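Local atomic coordinates of hypothetical protein Ta0108 (PDB entry 1RLK), a protein that probably hydrolyses peptidyl-tRNAs released prematurely from the ribosome, splitting them into an N-acyl amino acid and free tRNA. Residues 8-13 with 62-67; 69-72 with 77-80; 97-102 with 108-113; 25-30 with 79-84. All blocks are in the same frame, centred on the assembly; numbering follows the deposited sequence. Where two conformers were deposited one is given.

Contact 1 (8-13 with 62-67); sequences AVRKDL and DEIMEI
Ile64 and Ile67, one turn apart on the helix, rest on the strand through Arg10 and Ala8. The aliphatic part of Arg10 does the touching: its CG lies 3.6 Å from CG1 of Ile64, the two side chains crossing at about a right angle. The ethyl branch of Ile64, with CG1 beside the backbone N (chi1 -63°), turns its CD1 to the strand and reaches the carbonyl O of Ala8 at 3.6 Å. Further along, CD1 of Ile67 covers the methyl of Ala8, CB to CD1 3.7 Å. No hydrogen bond joins the two segments; the contact is close packing of aliphatic groups, with one backbone carbonyl among them. The polar end of Arg10 is occupied on its own side. Bent at chi3, the chain brings the guanidinium side-on to Asp12, with NE 3.0 Å from OD1 and NH2 3.0 Å from OD2; OD1 offers its syn lone pair, while OD2 is met from above the carboxylate plane. Leu13 CD2 lies over one guanidinium face, toward its rim, and NH1 bonds to the carbonyl of Ile94. An alanine in place of Arg10 is likely to leave the Asp12 carboxylate without its charged mate and open a gap beside Ile64 CG1. Val58 and Ile97, on the strands to either side of 3-10, also pack against Ile64. The axes of strand 8-10 and helix 62-67 run nearly antiparallel, at 157° and 9.1 Å, a helix laid on one face of the mixed four-stranded sheet in the alpha/beta fold of the PTH2 family.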
loop_
_atom_site.group_PDB
_atom_site.type_symbol
_atom_site.label_atom_id
_atom_site.label_comp_id
_atom_site.label_asym_id
_atom_site.label_seq_id
_atom_site.Cartn_x
_atom_site.Cartn_y
_atom_site.Cartn_z
ATOM N N ALA A 8 -2.836 0.744 2.813
ATOM C CA ALA A 8 -3.257 0.813 4.199
ATOM C C ALA A 8 -2.426 1.865 4.910
ATOM O O ALA A 8 -1.198 1.786 4.903
ATOM C CB ALA A 8 -3.098 -0.551 4.868
ATOM N N VAL A 9 -3.115 2.818 5.538
ATOM C CA VAL A 9 -2.549 4.036 6.085
ATOM C C VAL A 9 -2.664 4.010 7.600
ATOM O O VAL A 9 -3.724 3.706 8.126
ATOM C CB VAL A 9 -3.315 5.245 5.542
ATOM C CG1 VAL A 9 -2.761 6.558 6.103
ATOM C CG2 VAL A 9 -3.283 5.232 4.029
ATOM N N ARG A 10 -1.572 4.321 8.300
ATOM C CA ARG A 10 -1.587 4.483 9.766
ATOM C C ARG A 10 -2.377 5.707 10.195
ATOM O O ARG A 10 -2.168 6.797 9.653
ATOM C CB ARG A 10 -0.158 4.604 10.329
ATOM C CG ARG A 10 0.597 3.305 10.373
ATOM C CD ARG A 10 2.035 3.436 10.916
ATOM N NE ARG A 10 2.065 3.932 12.295
ATOM C CZ ARG A 10 3.181 4.125 13.002
ATOM N NH1 ARG A 10 4.372 3.897 12.475
ATOM N NH2 ARG A 10 3.114 4.552 14.250
ATOM N N LYS A 11 -3.261 5.531 11.184
ATOM C CA LYS A 11 -4.100 6.619 11.694
ATOM C C LYS A 11 -3.524 7.251 12.967
ATOM O O LYS A 11 -3.938 8.330 13.356
ATOM C CB LYS A 11 -5.548 6.143 11.933
ATOM C CG LYS A 11 -5.718 5.031 12.983
ATOM C CD LYS A 11 -7.160 4.915 13.543
ATOM C CE LYS A 11 -8.100 4.206 12.580
ATOM N NZ LYS A 11 -8.707 2.958 13.153
ATOM N N ASP A 12 -2.567 6.576 13.604
ATOM C CA ASP A 12 -1.948 7.067 14.847
ATOM C C ASP A 12 -0.816 8.093 14.670
ATOM O O ASP A 12 -0.193 8.501 15.652
ATOM C CB ASP A 12 -1.431 5.881 15.688
ATOM C CG ASP A 12 -0.332 5.088 14.994
ATOM O OD1 ASP A 12 -0.194 5.201 13.763
ATOM O OD2 ASP A 12 0.439 4.304 15.589
ATOM N N LEU A 13 -0.554 8.530 13.445
ATOM C CA LEU A 13 0.549 9.461 13.191
ATOM C C LEU A 13 0.155 10.936 13.078
ATOM O O LEU A 13 1.020 11.788 12.912
ATOM C CB LEU A 13 1.291 9.042 11.918
ATOM C CG LEU A 13 2.090 7.750 12.016
ATOM C CD1 LEU A 13 2.747 7.492 10.667
ATOM C CD2 LEU A 13 3.131 7.802 13.130
ATOM N N ASP A 62 1.940 -2.207 14.189
ATOM C CA ASP A 62 1.708 -3.652 14.217
ATOM C C ASP A 62 0.782 -4.119 13.098
ATOM O O ASP A 62 1.028 -5.149 12.467
ATOM C CB ASP A 62 1.162 -4.082 15.585
ATOM C CG ASP A 62 2.242 -4.107 16.657
ATOM O OD1 ASP A 62 3.306 -4.741 16.417
ATOM O OD2 ASP A 62 2.119 -3.506 17.757
ATOM N N GLU A 63 -0.264 -3.358 12.816
ATOM C CA GLU A 63 -1.179 -3.740 11.732
ATOM C C GLU A 63 -0.480 -3.665 10.386
ATOM O O GLU A 63 -0.623 -4.560 9.574
ATOM C CB GLU A 63 -2.436 -2.860 11.704
ATOM C CG GLU A 63 -3.230 -2.793 13.002
ATOM C CD GLU A 63 -3.753 -4.138 13.460
ATOM O OE1 GLU A 63 -3.949 -5.039 12.614
ATOM O OE2 GLU A 63 -3.968 -4.287 14.690
ATOM N N ILE A 64 0.274 -2.593 10.150
ATOM C CA ILE A 64 1.130 -2.509 8.951
ATOM C C ILE A 64 1.989 -3.768 8.780
ATOM O O ILE A 64 2.063 -4.340 7.698
ATOM C CB ILE A 64 2.054 -1.261 9.025
ATOM C CG1 ILE A 64 1.240 0.031 9.042
ATOM C CG2 ILE A 64 3.041 -1.234 7.858
ATOM C CD1 ILE A 64 0.533 0.337 7.726
ATOM N N MET A 65 2.629 -4.209 9.859
ATOM C CA MET A 65 3.562 -5.338 9.779
ATOM C C MET A 65 2.834 -6.683 9.603
ATOM O O MET A 65 3.352 -7.624 8.980
ATOM C CB MET A 65 4.464 -5.344 11.022
ATOM C CG MET A 65 5.328 -4.080 11.167
ATOM S SD MET A 65 6.192 -3.637 9.635
ATOM C CE MET A 65 7.112 -5.039 9.345
ATOM N N GLU A 66 1.605 -6.758 10.097
ATOM C CA GLU A 66 0.772 -7.941 9.901
ATOM C C GLU A 66 0.372 -8.080 8.439
ATOM O O GLU A 66 0.391 -9.161 7.889
ATOM C CB GLU A 66 -0.485 -7.829 10.773
ATOM C CG GLU A 66 -1.385 -9.043 10.720
ATOM C CD GLU A 66 -0.738 -10.265 11.339
ATOM O OE1 GLU A 66 0.179 -10.109 12.186
ATOM O OE2 GLU A 66 -1.155 -11.385 10.977
ATOM N N ILE A 67 0.007 -6.966 7.815
ATOM C CA ILE A 67 -0.321 -6.920 6.394
ATOM C C ILE A 67 0.887 -7.376 5.566
ATOM O O ILE A 67 0.784 -8.222 4.667
ATOM C CB ILE A 67 -0.764 -5.464 6.032
ATOM C CG1 ILE A 67 -2.155 -5.185 6.600
ATOM C CG2 ILE A 67 -0.798 -5.233 4.524
ATOM C CD1 ILE A 67 -2.529 -3.721 6.635
#

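Contact 2 (69-72 with 77-80); sequences RMAD and VNEI
The amide of Asn78 and the carboxylate of Asp72 meet with their planes 60° apart, the two side chains crossing at about a right angle. From the amide, ND2 donates to Asp72 OD1, 3.1 Å away; the acceptor lies close to the amide plane and the bond is fairly straight, at 163°. Seen from the carboxylate, however, the donor comes in from well above the plane. The methyl of Ala71 fills in beside this bond, its CB 3.8 Å from ND2 and 4.0 Å from CB of Asn78. Asn78 has its CG between the backbone N and the carbonyl carbon (chi1 66°), a setting that carries the amide across to the helix. These segments flank the tight connection from helix 61-74 into the edge strand 78-82 of the sheet, and the bond ties the end of the helix to the start of the strand. The amide is used further: ND2 also bonds to the carbonyl of Ile76 in the intervening turn, and OD1 accepts from Lys68 NZ, which in addition forms a salt bridge with Asp72 OD2. A leucine in place of Asn78 would probably leave the Ile76 carbonyl and Asp72 OD1 without this donor and cost Lys68 one of its acceptors. Leu99, on the neighbouring strand, packs against both Ala71 and Asn78.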
loop_
_atom_site.group_PDB
_atom_site.type_symbol
_atom_site.label_atom_id
_atom_site.label_comp_id
_atom_site.label_asym_id
_atom_site.label_seq_id
_atom_site.Cartn_x
_atom_site.Cartn_y
_atom_site.Cartn_z
ATOM N N ARG A 69 3.382 -9.227 6.546
ATOM C CA ARG A 69 3.530 -10.678 6.742
ATOM C C ARG A 69 2.632 -11.472 5.799
ATOM O O ARG A 69 3.084 -12.415 5.137
ATOM C CB ARG A 69 3.238 -11.083 8.194
ATOM C CG ARG A 69 3.479 -12.579 8.467
ATOM C CD ARG A 69 3.013 -13.067 9.833
ATOM N NE ARG A 69 1.561 -12.964 10.013
ATOM C CZ ARG A 69 0.653 -13.732 9.404
ATOM N NH1 ARG A 69 1.005 -14.691 8.552
ATOM N NH2 ARG A 69 -0.637 -13.549 9.656
ATOM N N MET A 70 1.361 -11.092 5.729
ATOM C CA MET A 70 0.406 -11.822 4.895
ATOM C C MET A 70 0.685 -11.656 3.419
ATOM O O MET A 70 0.619 -12.611 2.667
ATOM C CB MET A 70 -1.020 -11.372 5.200
ATOM C CG MET A 70 -1.420 -11.587 6.630
ATOM S SD MET A 70 -3.185 -11.683 6.767
ATOM C CE MET A 70 -3.424 -10.949 8.213
ATOM N N ALA A 71 1.013 -10.439 3.001
ATOM C CA ALA A 71 1.312 -10.184 1.604
ATOM C C ALA A 71 2.503 -11.004 1.128
ATOM O O ALA A 71 2.453 -11.605 0.071
ATOM C CB ALA A 71 1.578 -8.682 1.378
ATOM N N ASP A 72 3.589 -11.009 1.891
ATOM C CA ASP A 72 4.765 -11.799 1.511
ATOM C C ASP A 72 4.398 -13.281 1.414
ATOM O O ASP A 72 4.749 -13.941 0.449
ATOM C CB ASP A 72 5.937 -11.620 2.502
ATOM C CG ASP A 72 6.605 -10.254 2.399
ATOM O OD1 ASP A 72 6.660 -9.709 1.284
ATOM O OD2 ASP A 72 7.094 -9.655 3.388
ATOM N N VAL A 77 2.935 -8.335 -4.298
ATOM C CA VAL A 77 3.770 -7.129 -4.308
ATOM C C VAL A 77 3.319 -6.177 -3.224
ATOM O O VAL A 77 2.124 -5.888 -3.084
ATOM C CB VAL A 77 3.711 -6.406 -5.678
ATOM C CG1 VAL A 77 4.395 -5.022 -5.600
ATOM C CG2 VAL A 77 4.331 -7.274 -6.764
ATOM N N ASN A 78 4.274 -5.680 -2.443
ATOM C CA ASN A 78 3.973 -4.733 -1.379
ATOM C C ASN A 78 5.139 -3.821 -1.084
ATOM O O ASN A 78 6.303 -4.204 -1.286
ATOM C CB ASN A 78 3.558 -5.478 -0.110
ATOM C CG ASN A 78 4.699 -6.299 0.491
ATOM O OD1 ASN A 78 5.396 -5.828 1.390
ATOM N ND2 ASN A 78 4.885 -7.530 -0.003
ATOM N N GLU A 79 4.842 -2.618 -0.605
ATOM C CA GLU A 79 5.881 -1.660 -0.266
ATOM C C GLU A 79 5.500 -0.912 0.983
ATOM O O GLU A 79 4.470 -0.223 1.016
ATOM C CB GLU A 79 6.083 -0.664 -1.409
ATOM C CG GLU A 79 7.173 0.359 -1.148
ATOM C CD GLU A 79 8.587 -0.200 -1.270
ATOM O OE1 GLU A 79 8.785 -1.376 -1.712
ATOM O OE2 GLU A 79 9.501 0.577 -0.946
ATOM N N ILE A 80 6.326 -1.056 2.019
ATOM C CA ILE A 80 6.252 -0.224 3.192
ATOM C C ILE A 80 6.836 1.148 2.855
ATOM O O ILE A 80 7.927 1.249 2.296
ATOM C CB ILE A 80 7.010 -0.885 4.362
ATOM C CG1 ILE A 80 6.140 -1.997 4.951
ATOM C CG2 ILE A 80 7.379 0.145 5.431
ATOM C CD1 ILE A 80 6.852 -2.890 5.928
#

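Contact 3 (97-102 with 108-113); sequences IGLGPD and DKITGK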
loop_
_atom_site.group_PDB
_atom_site.type_symbol
_atom_site.label_atom_id
_atom_site.label_comp_id
_atom_site.label_asym_id
_atom_site.label_seq_id
_atom_site.Cartn_x
_atom_site.Cartn_y
_atom_site.Cartn_z
ATOM N N ILE A 97 1.424 1.092 3.823
ATOM C CA ILE A 97 1.918 -0.006 3.004
ATOM C C ILE A 97 1.024 -0.190 1.786
ATOM O O ILE A 97 -0.202 -0.216 1.907
ATOM C CB ILE A 97 2.039 -1.314 3.824
ATOM C CG1 ILE A 97 2.599 -2.439 2.967
ATOM C CG2 ILE A 97 0.705 -1.738 4.420
ATOM C CD1 ILE A 97 2.953 -3.684 3.769
ATOM N N GLY A 98 1.632 -0.273 0.613
ATOM C CA GLY A 98 0.910 -0.560 -0.616
ATOM C C GLY A 98 0.927 -2.041 -0.950
ATOM O O GLY A 98 1.913 -2.743 -0.667
ATOM N N LEU A 99 -0.156 -2.516 -1.552
ATOM C CA LEU A 99 -0.281 -3.903 -1.997
ATOM C C LEU A 99 -0.843 -3.972 -3.406
ATOM O O LEU A 99 -1.863 -3.343 -3.707
ATOM C CB LEU A 99 -1.221 -4.716 -1.101
ATOM C CG LEU A 99 -1.224 -4.535 0.399
ATOM C CD1 LEU A 99 -2.417 -5.270 0.968
ATOM C CD2 LEU A 99 0.069 -5.086 1.005
ATOM N N GLY A 100 -0.211 -4.774 -4.255
ATOM C CA GLY A 100 -0.735 -5.054 -5.578
ATOM C C GLY A 100 -0.110 -4.196 -6.661
ATOM O O GLY A 100 0.982 -3.652 -6.455
ATOM N N PRO A 101 -0.792 -4.040 -7.794
ATOM C CA PRO A 101 -2.159 -4.541 -7.995
ATOM C C PRO A 101 -2.279 -6.068 -8.038
ATOM O O PRO A 101 -1.338 -6.764 -8.420
ATOM C CB PRO A 101 -2.546 -3.959 -9.351
ATOM C CG PRO A 101 -1.222 -3.777 -10.071
ATOM C CD PRO A 101 -0.271 -3.382 -9.003
ATOM N N ASP A 102 -3.434 -6.571 -7.613
ATOM C CA ASP A 102 -3.711 -8.009 -7.632
ATOM C C ASP A 102 -5.219 -8.266 -7.723
ATOM O O ASP A 102 -5.981 -7.356 -7.996
ATOM C CB ASP A 102 -3.104 -8.686 -6.395
ATOM C CG ASP A 102 -2.509 -10.049 -6.721
ATOM O OD1 ASP A 102 -3.232 -10.887 -7.308
ATOM O OD2 ASP A 102 -1.329 -10.365 -6.463
ATOM N N ASP A 108 -8.477 -8.781 -0.385
ATOM C CA ASP A 108 -9.445 -8.657 0.709
ATOM C C ASP A 108 -9.166 -9.655 1.841
ATOM O O ASP A 108 -9.488 -9.396 2.987
ATOM C CB ASP A 108 -10.873 -8.843 0.189
ATOM C CG ASP A 108 -11.352 -7.662 -0.664
ATOM O OD1 ASP A 108 -10.873 -6.523 -0.476
ATOM O OD2 ASP A 108 -12.205 -7.798 -1.559
ATOM N N LYS A 109 -8.556 -10.780 1.515
ATOM C CA LYS A 109 -8.108 -11.735 2.546
ATOM C C LYS A 109 -7.137 -11.117 3.545
ATOM O O LYS A 109 -7.014 -11.604 4.660
ATOM C CB LYS A 109 -7.445 -12.964 1.910
ATOM C CG LYS A 109 -8.344 -13.768 1.025
ATOM C CD LYS A 109 -7.667 -15.023 0.519
ATOM C CE LYS A 109 -8.632 -15.832 -0.326
ATOM N NZ LYS A 109 -7.960 -16.772 -1.257
ATOM N N ILE A 110 -6.443 -10.054 3.135
ATOM C CA ILE A 110 -5.444 -9.374 3.977
ATOM C C ILE A 110 -5.977 -8.099 4.626
ATOM O O ILE A 110 -5.789 -7.891 5.822
ATOM C CB ILE A 110 -4.202 -9.028 3.113
ATOM C CG1 ILE A 110 -3.561 -10.299 2.586
ATOM C CG2 ILE A 110 -3.154 -8.230 3.913
ATOM C CD1 ILE A 110 -2.457 -10.058 1.580
ATOM N N THR A 111 -6.619 -7.241 3.823
ATOM C CA THR A 111 -7.033 -5.900 4.249
ATOM C C THR A 111 -8.553 -5.664 4.449
ATOM O O THR A 111 -8.943 -4.606 4.917
ATOM C CB THR A 111 -6.516 -4.828 3.255
ATOM O OG1 THR A 111 -6.730 -5.259 1.903
ATOM C CG2 THR A 111 -4.974 -4.660 3.395
ATOM N N GLY A 112 -9.388 -6.627 4.095
ATOM C CA GLY A 112 -10.837 -6.451 4.147
ATOM C C GLY A 112 -11.396 -6.048 5.493
ATOM O O GLY A 112 -12.445 -5.408 5.578
ATOM N N LYS A 113 -10.659 -6.386 6.547
ATOM C CA LYS A 113 -11.078 -6.188 7.938
ATOM C C LYS A 113 -10.957 -4.740 8.368
ATOM O O LYS A 113 -11.621 -4.293 9.328
ATOM C CB LYS A 113 -10.250 -7.095 8.870
ATOM C CG LYS A 113 -8.779 -7.380 8.409
ATOM C CD LYS A 113 -8.586 -8.416 7.258
ATOM C CE LYS A 113 -9.806 -9.302 6.935
ATOM N NZ LYS A 113 -9.711 -9.833 5.552
#
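This is a small, buried, wholly apolar contact between strand 94-103, in the interior of the sheet, and the C-terminal part of helix 104-111, which follows it directly in the chain. Leu99 carries it alone on the strand side. Its CD1 reaches the methyl of Thr111, CG2 3.6 Å away, and the two side chains approach tip to tip; Ile110 adds a looser touch, with its CG2 4.2 Å from the same Leu99 CD1. The alpha carbons of Leu99 and Thr111 stay 9.4 Å apart, so the gap is bridged by side chains and not by backbone. Thr111 turns its two branches to different tasks. With OG1 between the backbone N and the carbonyl carbon (chi1 44°), the hydroxyl bonds back to the carbonyl of Leu107 in the helix, and CG2 is left to face the leucine. Strand and helix thus form a beta-alpha unit of the PTH2 fold, the helix packing on the same side of the sheet as helix 61-74. Ile67 of that helix also touches Leu99, while Met70 and Met74 reach Ile110. Just past Leu99 the strand turns a corner at Pro101, entered through a cis peptide bond, and Gly100 before it has backbone angles (phi 98°) that would jam a side chain against the preceding carbonyl. Within 108-113 the backbone N of Gly112 bonds to Asp108 O at 3.0 Å; a further bond to this oxygen from Lys113 NZ, modelled in one of two conformers, is doubtful.

Contact 4 (25-30 with 79-84); sequences AHAAVT and EIVQDR. With SO4 (sulfate ion), chain B.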
loop_
_atom_site.group_PDB
_atom_site.type_symbol
_atom_site.label_atom_id
_atom_site.label_comp_id
_atom_site.label_asym_id
_atom_site.label_seq_id
_atom_site.Cartn_x
_atom_site.Cartn_y
_atom_site.Cartn_z
ATOM N N ALA A 25 0.250 8.035 -2.390
ATOM C CA ALA A 25 0.860 8.132 -3.717
ATOM C C ALA A 25 2.258 7.491 -3.783
ATOM O O ALA A 25 2.607 6.874 -4.794
ATOM C CB ALA A 25 0.922 9.601 -4.196
ATOM N N HIS A 26 3.054 7.643 -2.727
ATOM C CA HIS A 26 4.373 6.997 -2.655
ATOM C C HIS A 26 4.195 5.491 -2.777
ATOM O O HIS A 26 4.861 4.862 -3.604
ATOM C CB HIS A 26 5.108 7.283 -1.347
ATOM C CG HIS A 26 5.470 8.718 -1.151
ATOM N ND1 HIS A 26 5.944 9.211 0.045
ATOM C CD2 HIS A 26 5.422 9.768 -2.001
ATOM C CE1 HIS A 26 6.184 10.504 -0.084
ATOM N NE2 HIS A 26 5.867 10.868 -1.314
ATOM N N ALA A 27 3.279 4.920 -1.980
ATOM C CA ALA A 27 3.050 3.474 -2.005
ATOM C C ALA A 27 2.617 3.011 -3.385
ATOM O O ALA A 27 3.078 1.978 -3.886
ATOM C CB ALA A 27 2.030 3.081 -0.958
ATOM N N ALA A 28 1.737 3.790 -4.011
ATOM C CA ALA A 28 1.122 3.413 -5.268
ATOM C C ALA A 28 2.135 3.440 -6.400
ATOM O O ALA A 28 2.119 2.562 -7.261
ATOM C CB ALA A 28 -0.048 4.346 -5.589
ATOM N N VAL A 29 3.010 4.446 -6.394
ATOM C CA VAL A 29 4.053 4.574 -7.399
ATOM C C VAL A 29 5.036 3.405 -7.335
ATOM O O VAL A 29 5.337 2.777 -8.355
ATOM C CB VAL A 29 4.794 5.924 -7.255
ATOM C CG1 VAL A 29 6.081 5.933 -8.076
ATOM C CG2 VAL A 29 3.858 7.067 -7.687
ATOM N N THR A 30 5.502 3.085 -6.135
ATOM C CA THR A 30 6.485 2.020 -6.013
ATOM C C THR A 30 5.862 0.671 -6.397
ATOM O O THR A 30 6.469 -0.102 -7.135
ATOM C CB THR A 30 7.062 1.981 -4.603
ATOM O OG1 THR A 30 7.720 3.221 -4.318
ATOM C CG2 THR A 30 8.153 0.901 -4.484
ATOM N N GLU A 79 4.842 -2.618 -0.605
ATOM C CA GLU A 79 5.881 -1.660 -0.266
ATOM C C GLU A 79 5.500 -0.912 0.983
ATOM O O GLU A 79 4.470 -0.223 1.016
ATOM C CB GLU A 79 6.083 -0.664 -1.409
ATOM C CG GLU A 79 7.173 0.359 -1.148
ATOM C CD GLU A 79 8.587 -0.200 -1.270
ATOM O OE1 GLU A 79 8.785 -1.376 -1.712
ATOM O OE2 GLU A 79 9.501 0.577 -0.946
ATOM N N ILE A 80 6.326 -1.056 2.019
ATOM C CA ILE A 80 6.252 -0.224 3.192
ATOM C C ILE A 80 6.836 1.148 2.855
ATOM O O ILE A 80 7.927 1.249 2.296
ATOM C CB ILE A 80 7.010 -0.885 4.362
ATOM C CG1 ILE A 80 6.140 -1.997 4.951
ATOM C CG2 ILE A 80 7.379 0.145 5.431
ATOM C CD1 ILE A 80 6.852 -2.890 5.928
ATOM N N VAL A 81 6.104 2.195 3.211
ATOM C CA VAL A 81 6.477 3.542 2.861
ATOM C C VAL A 81 6.911 4.265 4.118
ATOM O O VAL A 81 6.253 4.171 5.153
ATOM C CB VAL A 81 5.301 4.273 2.171
ATOM C CG1 VAL A 81 5.542 5.784 2.128
ATOM C CG2 VAL A 81 5.101 3.709 0.775
ATOM N N GLN A 82 8.011 4.985 4.007
ATOM C CA GLN A 82 8.550 5.797 5.092
ATOM C C GLN A 82 8.695 7.236 4.614
ATOM O O GLN A 82 9.172 7.458 3.509
ATOM C CB GLN A 82 9.928 5.262 5.531
ATOM C CG GLN A 82 9.884 3.834 6.090
ATOM C CD GLN A 82 11.265 3.236 6.401
ATOM O OE1 GLN A 82 11.926 3.634 7.364
ATOM N NE2 GLN A 82 11.671 2.265 5.611
ATOM N N ASP A 83 8.299 8.204 5.443
ATOM C CA ASP A 83 8.483 9.610 5.108
ATOM C C ASP A 83 9.937 10.034 5.327
ATOM O O ASP A 83 10.799 9.187 5.577
ATOM C CB ASP A 83 7.455 10.524 5.833
ATOM C CG ASP A 83 7.660 10.629 7.340
ATOM O OD1 ASP A 83 8.721 10.247 7.880
ATOM O OD2 ASP A 83 6.776 11.117 8.074
ATOM N N ARG A 84 10.213 11.328 5.199
ATOM C CA ARG A 84 11.574 11.839 5.376
ATOM C C ARG A 84 11.890 11.884 6.870
ATOM O O ARG A 84 11.002 11.974 7.710
ATOM C CB ARG A 84 11.777 13.219 4.693
ATOM C CG ARG A 84 10.954 14.406 5.248
ATOM C CD ARG A 84 10.910 15.689 4.336
ATOM N NE ARG A 84 9.636 15.856 3.604
ATOM C CZ ARG A 84 9.074 17.029 3.266
ATOM N NH1 ARG A 84 9.663 18.194 3.520
ATOM N NH2 ARG A 84 7.913 17.033 2.619
HETATM S S SO4 B . 7.634 13.039 2.777
HETATM O O1 SO4 B . 7.965 11.650 2.449
HETATM O O2 SO4 B . 6.214 13.153 3.085
HETATM O O3 SO4 B . 8.333 13.491 3.973
HETATM O O4 SO4 B . 7.957 13.892 1.632
#
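Helix 25-30 and strand 79-82 run roughly antiparallel, their axes 8.3 Å apart at 141°, and approach most closely where the alpha carbons of Ala27 and Val81 are 6.0 Å apart. Helix 17-38 here covers the face of the PTH2 sheet turned away from helix 61-74, beside the edge strand 78-82. The small Ala27 allows the close approach: Val81 CG2 sits 3.5 Å from its CA and nearly as near its CB. The other methyl of Val81, CG1, anti to the backbone N (chi1 165°), lies against CB of His26 at 3.8 Å. One turn further, CG2 of Thr30 presses on the bent chain of Glu79, crossing it at about a right angle and coming 3.4 Å from CD; the carboxylate itself makes its salt bridge with Arg34. Beyond Val81 the chain draws away from the helix, and Asp83 forms a salt bridge with Lys19. A sulfate, probably from the crystallisation liquor, is held by Arg84; its O1 comes near the His26 ring in one of that residue's two conformers, so that this approach is doubtful. Arg84 wraps round the anion, using its backbone N and its side chain together: O3 accepts from N at 3.1 Å and from NE at 2.7 Å, while NH2 reaches O4 at 3.3 Å.

Overall arrangement
The four contacts line both faces of one sheet. Contacts 1, 2 and 3 lie on one side, where helices 61-74 and 104-111 pack; contact 4 belongs to the other, under helix 17-38. Contacts 1 and 2 share helix 61-74, contacts 2 and 4 share strand 78-82, and Ile67 CG2 of contact 1 meets Leu99 CD2 of contact 3 at 3.6 Å, joining them in one core. Contacts 1 and 3 are mostly buried and packed without hydrogen bonds between their segments. Contact 2 is also mainly buried but relies on a hydrogen bond to the carboxylate of an exposed aspartate, whereas contact 4 grades from buried Ala27 and Val81 to an exposed, anion-holding end.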